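Local atomic coordinates of carboxyl esterase NP (Bacillus subtilis, PDB entry 4CCW), a protein that hydrolyses carboxylic esters, naproxen esters among them, to an alcohol and a carboxylate. Residues A[61-73]-A[190-202]. Residues are numbered along the deposited sequence; the frame is centred on the assembly and turned at random.
Sequences HGALFSSTMWYPN and NVLHPIFVKQFQA. With VKC ((2-hydroxyethoxy)acetic acid), chain B.
Phe65 meets two phenylalanines of helix 194-205, Phe196 over one face of its ring and Phe200 at its edge. Phe196 points the edge of its ring, through CZ and CE2, at that face of Phe65, the two planes standing at 79°; CZ comes 3.6 Å from Phe65 CD2. Phe65 in turn sends its own edge, led by CE1, over a face of Phe200 in an offset edge-to-face pair with centroids 5.2 Å apart. With CG anti to the backbone N (chi1 179°), the Phe196 ring can reach Phe65. Leu64 CB and Met69 CB add apolar contacts to Phe200 and Phe196.

The polar contacts centre on Gln199, whose extended side chain brings its amide to two hydroxyls. NE2 donates a bent bond to Ser66 OG at 2.8 Å, with the hydroxyl oxygen 26° out of the amide plane, while OE1 accepts from Thr68 OG1 at 2.7 Å. Tyr17 and Ser24 of helix 12-24 bond the same amide, tying a third element in. A leucine at Gln199 would probably leave the Ser66 and Thr68 hydroxyls without these amide partners and weaken the link to helix 12-24. At the start of the helix His193 N gives a nearly straight bond to Tyr71 OH (2.9 Å); at the Phe200 end a water bridges Leu64 O and Phe200 O.

The opposite face of Phe65 looks onto (2-hydroxyethoxy)acetic acid, whose OXT lies 3.8 Å from Phe65 CE1. This aromatic cluster thus backs the ligand pocket of an alpha/beta hydrolase, packing the loop after strand 56-60 against helix 194-205 close to His273, the probable catalytic proton acceptor.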
loop_
_atom_site.group_PDB
_atom_site.type_symbol
_atom_site.label_atom_id
_atom_site.label_comp_id
_atom_site.label_asym_id
_atom_site.label_seq_id
_atom_site.Cartn_x
_atom_site.Cartn_y
_atom_site.Cartn_z
ATOM N N HIS A 61 0.615 -0.376 2.403
ATOM C CA HIS A 61 -0.822 -0.089 2.258
ATOM C C HIS A 61 -1.191 0.765 1.057
ATOM O O HIS A 61 -0.323 1.375 0.416
ATOM C CB HIS A 61 -1.249 0.659 3.507
ATOM C CG HIS A 61 -0.482 1.943 3.710
ATOM N ND1 HIS A 61 -0.819 3.082 3.096
ATOM C CD2 HIS A 61 0.668 2.222 4.458
ATOM C CE1 HIS A 61 0.053 4.055 3.436
ATOM N NE2 HIS A 61 0.958 3.529 4.271
ATOM N N GLY A 62 -2.493 0.860 0.777
ATOM C CA GLY A 62 -3.003 1.748 -0.285
ATOM C C GLY A 62 -3.035 3.206 0.138
ATOM O O GLY A 62 -3.002 3.503 1.330
ATOM N N ALA A 63 -3.102 4.116 -0.831
ATOM C CA ALA A 63 -3.095 5.559 -0.533
ATOM C C ALA A 63 -4.181 5.939 0.467
ATOM O O ALA A 63 -5.317 5.499 0.345
ATOM C CB ALA A 63 -3.251 6.397 -1.806
ATOM N N LEU A 64 -3.797 6.740 1.458
ATOM C CA LEU A 64 -4.717 7.382 2.420
ATOM C C LEU A 64 -5.313 6.434 3.468
ATOM O O LEU A 64 -6.031 6.886 4.372
ATOM C CB LEU A 64 -5.838 8.152 1.705
ATOM C CG LEU A 64 -5.477 9.138 0.590
ATOM C CD1 LEU A 64 -6.767 9.775 0.102
ATOM C CD2 LEU A 64 -4.475 10.198 1.042
ATOM N N PHE A 65 -4.988 5.143 3.355
ATOM C CA PHE A 65 -5.609 4.092 4.165
ATOM C C PHE A 65 -4.806 3.710 5.417
ATOM O O PHE A 65 -5.374 3.209 6.379
ATOM C CB PHE A 65 -5.850 2.835 3.306
ATOM C CG PHE A 65 -7.183 2.807 2.594
ATOM C CD1 PHE A 65 -7.864 3.980 2.276
ATOM C CD2 PHE A 65 -7.760 1.584 2.238
ATOM C CE1 PHE A 65 -9.087 3.936 1.618
ATOM C CE2 PHE A 65 -8.986 1.537 1.590
ATOM C CZ PHE A 65 -9.645 2.712 1.269
ATOM N N SER A 66 -3.496 3.956 5.388
ATOM C CA SER A 66 -2.535 3.525 6.433
ATOM C C SER A 66 -2.361 2.007 6.557
ATOM O O SER A 66 -3.088 1.215 5.941
ATOM C CB SER A 66 -2.866 4.138 7.819
ATOM O OG SER A 66 -3.835 3.366 8.508
ATOM N N SER A 67 -1.418 1.604 7.409
ATOM C CA SER A 67 -1.154 0.198 7.681
ATOM C C SER A 67 -2.297 -0.527 8.387
ATOM O O SER A 67 -2.342 -1.758 8.399
ATOM C CB SER A 67 0.114 0.067 8.515
ATOM O OG SER A 67 1.241 0.380 7.731
ATOM N N THR A 68 -3.223 0.229 8.979
ATOM C CA THR A 68 -4.337 -0.382 9.697
ATOM C C THR A 68 -5.272 -1.164 8.769
ATOM O O THR A 68 -6.083 -1.957 9.262
ATOM C CB THR A 68 -5.183 0.662 10.455
ATOM O OG1 THR A 68 -5.775 1.559 9.503
ATOM C CG2 THR A 68 -4.338 1.432 11.458
ATOM N N MET A 69 -5.157 -0.946 7.449
ATOM C CA MET A 69 -6.038 -1.594 6.463
ATOM C C MET A 69 -5.853 -3.105 6.374
ATOM O O MET A 69 -6.705 -3.791 5.823
ATOM C CB MET A 69 -5.883 -0.991 5.060
ATOM C CG MET A 69 -4.567 -1.300 4.365
ATOM S SD MET A 69 -4.652 -0.929 2.597
ATOM C CE MET A 69 -5.426 -2.398 1.921
ATOM N N TRP A 70 -4.743 -3.610 6.902
ATOM C CA TRP A 70 -4.408 -5.043 6.779
ATOM C C TRP A 70 -5.111 -5.962 7.758
ATOM O O TRP A 70 -4.786 -7.160 7.834
ATOM C CB TRP A 70 -2.899 -5.241 6.862
ATOM C CG TRP A 70 -2.123 -4.534 5.777
ATOM C CD1 TRP A 70 -1.198 -3.509 5.924
ATOM C CD2 TRP A 70 -2.177 -4.799 4.330
ATOM N NE1 TRP A 70 -0.709 -3.110 4.698
ATOM C CE2 TRP A 70 -1.248 -3.856 3.704
ATOM C CE3 TRP A 70 -2.887 -5.689 3.523
ATOM C CZ2 TRP A 70 -1.044 -3.827 2.323
ATOM C CZ3 TRP A 70 -2.676 -5.646 2.136
ATOM C CH2 TRP A 70 -1.778 -4.731 1.556
ATOM N N TYR A 71 -6.103 -5.442 8.488
ATOM C CA TYR A 71 -6.792 -6.255 9.509
ATOM C C TYR A 71 -7.449 -7.559 9.010
ATOM O O TYR A 71 -7.518 -8.519 9.782
ATOM C CB TYR A 71 -7.764 -5.419 10.372
ATOM C CG TYR A 71 -8.978 -4.886 9.644
ATOM C CD1 TYR A 71 -10.123 -5.661 9.497
ATOM C CD2 TYR A 71 -8.980 -3.595 9.102
ATOM C CE1 TYR A 71 -11.232 -5.180 8.817
ATOM C CE2 TYR A 71 -10.087 -3.098 8.434
ATOM C CZ TYR A 71 -11.204 -3.891 8.285
ATOM O OH TYR A 71 -12.301 -3.409 7.617
ATOM N N PRO A 72 -7.907 -7.613 7.735
ATOM C CA PRO A 72 -8.538 -8.855 7.261
ATOM C C PRO A 72 -7.549 -9.928 6.813
ATOM O O PRO A 72 -7.957 -11.046 6.482
ATOM C CB PRO A 72 -9.345 -8.405 6.035
ATOM C CG PRO A 72 -9.299 -6.914 6.016
ATOM C CD PRO A 72 -8.061 -6.529 6.751
ATOM N N ASN A 73 -6.269 -9.587 6.793
ATOM C CA ASN A 73 -5.267 -10.429 6.145
ATOM C C ASN A 73 -4.196 -10.850 7.122
ATOM O O ASN A 73 -3.523 -11.858 6.918
ATOM C CB ASN A 73 -4.594 -9.678 4.988
ATOM C CG ASN A 73 -5.566 -8.852 4.178
ATOM O OD1 ASN A 73 -5.636 -7.626 4.346
ATOM N ND2 ASN A 73 -6.349 -9.511 3.317
ATOM N N ASN A 190 -19.652 -1.428 2.575
ATOM C CA ASN A 190 -19.960 -2.033 3.872
ATOM C C ASN A 190 -19.060 -3.212 4.253
ATOM O O ASN A 190 -19.139 -3.716 5.377
ATOM C CB ASN A 190 -21.432 -2.448 3.941
ATOM C CG ASN A 190 -22.373 -1.260 3.957
ATOM O OD1 ASN A 190 -23.069 -0.994 2.977
ATOM N ND2 ASN A 190 -22.392 -0.532 5.069
ATOM N N VAL A 191 -18.207 -3.653 3.325
ATOM C CA VAL A 191 -17.184 -4.644 3.661
ATOM C C VAL A 191 -16.111 -4.008 4.553
ATOM O O VAL A 191 -15.463 -4.702 5.323
ATOM C CB VAL A 191 -16.542 -5.335 2.429
ATOM C CG1 VAL A 191 -17.603 -5.981 1.543
ATOM C CG2 VAL A 191 -15.685 -4.365 1.636
ATOM N N LEU A 192 -15.945 -2.689 4.449
ATOM C CA LEU A 192 -15.051 -1.941 5.341
ATOM C C LEU A 192 -15.669 -1.784 6.722
ATOM O O LEU A 192 -16.849 -1.452 6.845
ATOM C CB LEU A 192 -14.760 -0.546 4.777
ATOM C CG LEU A 192 -14.099 -0.361 3.412
ATOM C CD1 LEU A 192 -13.911 1.125 3.149
ATOM C CD2 LEU A 192 -12.771 -1.082 3.335
ATOM N N HIS A 193 -14.876 -2.014 7.764
ATOM C CA HIS A 193 -15.342 -1.806 9.129
ATOM C C HIS A 193 -15.610 -0.334 9.376
ATOM O O HIS A 193 -14.815 0.523 8.961
ATOM C CB HIS A 193 -14.329 -2.367 10.129
ATOM C CG HIS A 193 -14.890 -2.576 11.513
ATOM N ND1 HIS A 193 -15.072 -1.563 12.384
ATOM C CD2 HIS A 193 -15.317 -3.735 12.160
ATOM C CE1 HIS A 193 -15.586 -2.048 13.531
ATOM N NE2 HIS A 193 -15.732 -3.379 13.392
ATOM N N PRO A 194 -16.745 -0.012 10.028
ATOM C CA PRO A 194 -17.072 1.384 10.359
ATOM C C PRO A 194 -15.950 2.131 11.098
ATOM O O PRO A 194 -15.795 3.334 10.907
ATOM C CB PRO A 194 -18.307 1.255 11.252
ATOM C CG PRO A 194 -18.940 -0.029 10.834
ATOM C CD PRO A 194 -17.809 -0.943 10.463
ATOM N N ILE A 195 -15.165 1.424 11.907
ATOM C CA ILE A 195 -14.069 2.054 12.650
ATOM C C ILE A 195 -12.943 2.421 11.692
ATOM O O ILE A 195 -12.341 3.495 11.807
ATOM C CB ILE A 195 -13.564 1.178 13.823
ATOM C CG1 ILE A 195 -14.620 1.132 14.939
ATOM C CG2 ILE A 195 -12.270 1.732 14.402
ATOM C CD1 ILE A 195 -14.257 0.273 16.133
ATOM N N PHE A 196 -12.695 1.545 10.727
ATOM C CA PHE A 196 -11.707 1.819 9.694
ATOM C C PHE A 196 -12.123 3.031 8.866
ATOM O O PHE A 196 -11.294 3.881 8.535
ATOM C CB PHE A 196 -11.476 0.611 8.782
ATOM C CG PHE A 196 -10.488 0.884 7.691
ATOM C CD1 PHE A 196 -9.123 0.913 7.969
ATOM C CD2 PHE A 196 -10.913 1.166 6.396
ATOM C CE1 PHE A 196 -8.204 1.194 6.974
ATOM C CE2 PHE A 196 -10.000 1.464 5.398
ATOM C CZ PHE A 196 -8.640 1.470 5.685
ATOM N N VAL A 197 -13.411 3.099 8.526
ATOM C CA VAL A 197 -13.940 4.211 7.731
ATOM C C VAL A 197 -13.822 5.520 8.504
ATOM O O VAL A 197 -13.462 6.546 7.914
ATOM C CB VAL A 197 -15.405 3.987 7.268
ATOM C CG1 VAL A 197 -15.934 5.219 6.535
ATOM C CG2 VAL A 197 -15.509 2.772 6.360
ATOM N N LYS A 198 -14.148 5.488 9.800
ATOM C CA LYS A 198 -13.989 6.653 10.671
ATOM C C LYS A 198 -12.572 7.210 10.614
ATOM O O LYS A 198 -12.384 8.429 10.585
ATOM C CB LYS A 198 -14.365 6.329 12.124
ATOM C CG LYS A 198 -15.847 6.463 12.441
ATOM C CD LYS A 198 -16.088 6.286 13.934
ATOM C CE LYS A 198 -17.539 6.550 14.313
ATOM N NZ LYS A 198 -17.706 6.767 15.778
ATOM N N GLN A 199 -11.582 6.312 10.598
ATOM C CA GLN A 199 -10.180 6.706 10.465
ATOM C C GLN A 199 -9.885 7.332 9.104
ATOM O O GLN A 199 -9.172 8.334 9.005
ATOM C CB GLN A 199 -9.243 5.516 10.725
ATOM C CG GLN A 199 -7.761 5.860 10.604
ATOM C CD GLN A 199 -6.863 4.649 10.429
ATOM O OE1 GLN A 199 -7.295 3.510 10.569
ATOM N NE2 GLN A 199 -5.600 4.897 10.137
ATOM N N PHE A 200 -10.420 6.726 8.052
ATOM C CA PHE A 200 -10.205 7.226 6.701
ATOM C C PHE A 200 -10.779 8.646 6.592
ATOM O O PHE A 200 -10.123 9.546 6.065
ATOM C CB PHE A 200 -10.818 6.269 5.669
ATOM C CG PHE A 200 -10.784 6.786 4.261
ATOM C CD1 PHE A 200 -9.574 6.949 3.590
ATOM C CD2 PHE A 200 -11.966 7.087 3.588
ATOM C CE1 PHE A 200 -9.539 7.425 2.290
ATOM C CE2 PHE A 200 -11.939 7.560 2.287
ATOM C CZ PHE A 200 -10.723 7.726 1.629
ATOM N N GLN A 201 -11.983 8.839 7.124
ATOM C CA GLN A 201 -12.619 10.150 7.164
ATOM C C GLN A 201 -11.764 11.167 7.927
ATOM O O GLN A 201 -11.582 12.305 7.462
ATOM C CB GLN A 201 -14.017 10.048 7.796
ATOM C CG GLN A 201 -14.981 9.145 7.034
ATOM C CD GLN A 201 -16.396 9.161 7.595
ATOM O OE1 GLN A 201 -16.671 8.578 8.651
ATOM N NE2 GLN A 201 -17.307 9.808 6.879
ATOM N N ALA A 202 -11.242 10.758 9.088
ATOM C CA ALA A 202 -10.464 11.669 9.934
ATOM C C ALA A 202 -9.167 12.051 9.229
ATOM O O ALA A 202 -8.707 13.192 9.326
ATOM C CB ALA A 202 -10.207 11.070 11.318
HETATM C C VKC B . -6.937 5.277 -2.539
HETATM O O VKC B . -6.605 4.957 -3.700
HETATM C CA VKC B . -7.057 6.745 -2.197
HETATM C CD VKC B . -5.511 9.752 -3.400
HETATM C CG VKC B . -6.714 8.812 -3.335
HETATM O OAD VKC B . -6.243 7.495 -3.093
HETATM O OE1 VKC B . -5.847 11.037 -2.851
HETATM O OXT VKC B . -7.169 4.426 -1.653
HETATM O O HOH W 1 -7.395 9.471 5.002
HETATM O O HOH W 2 -13.327 -5.459 6.415
#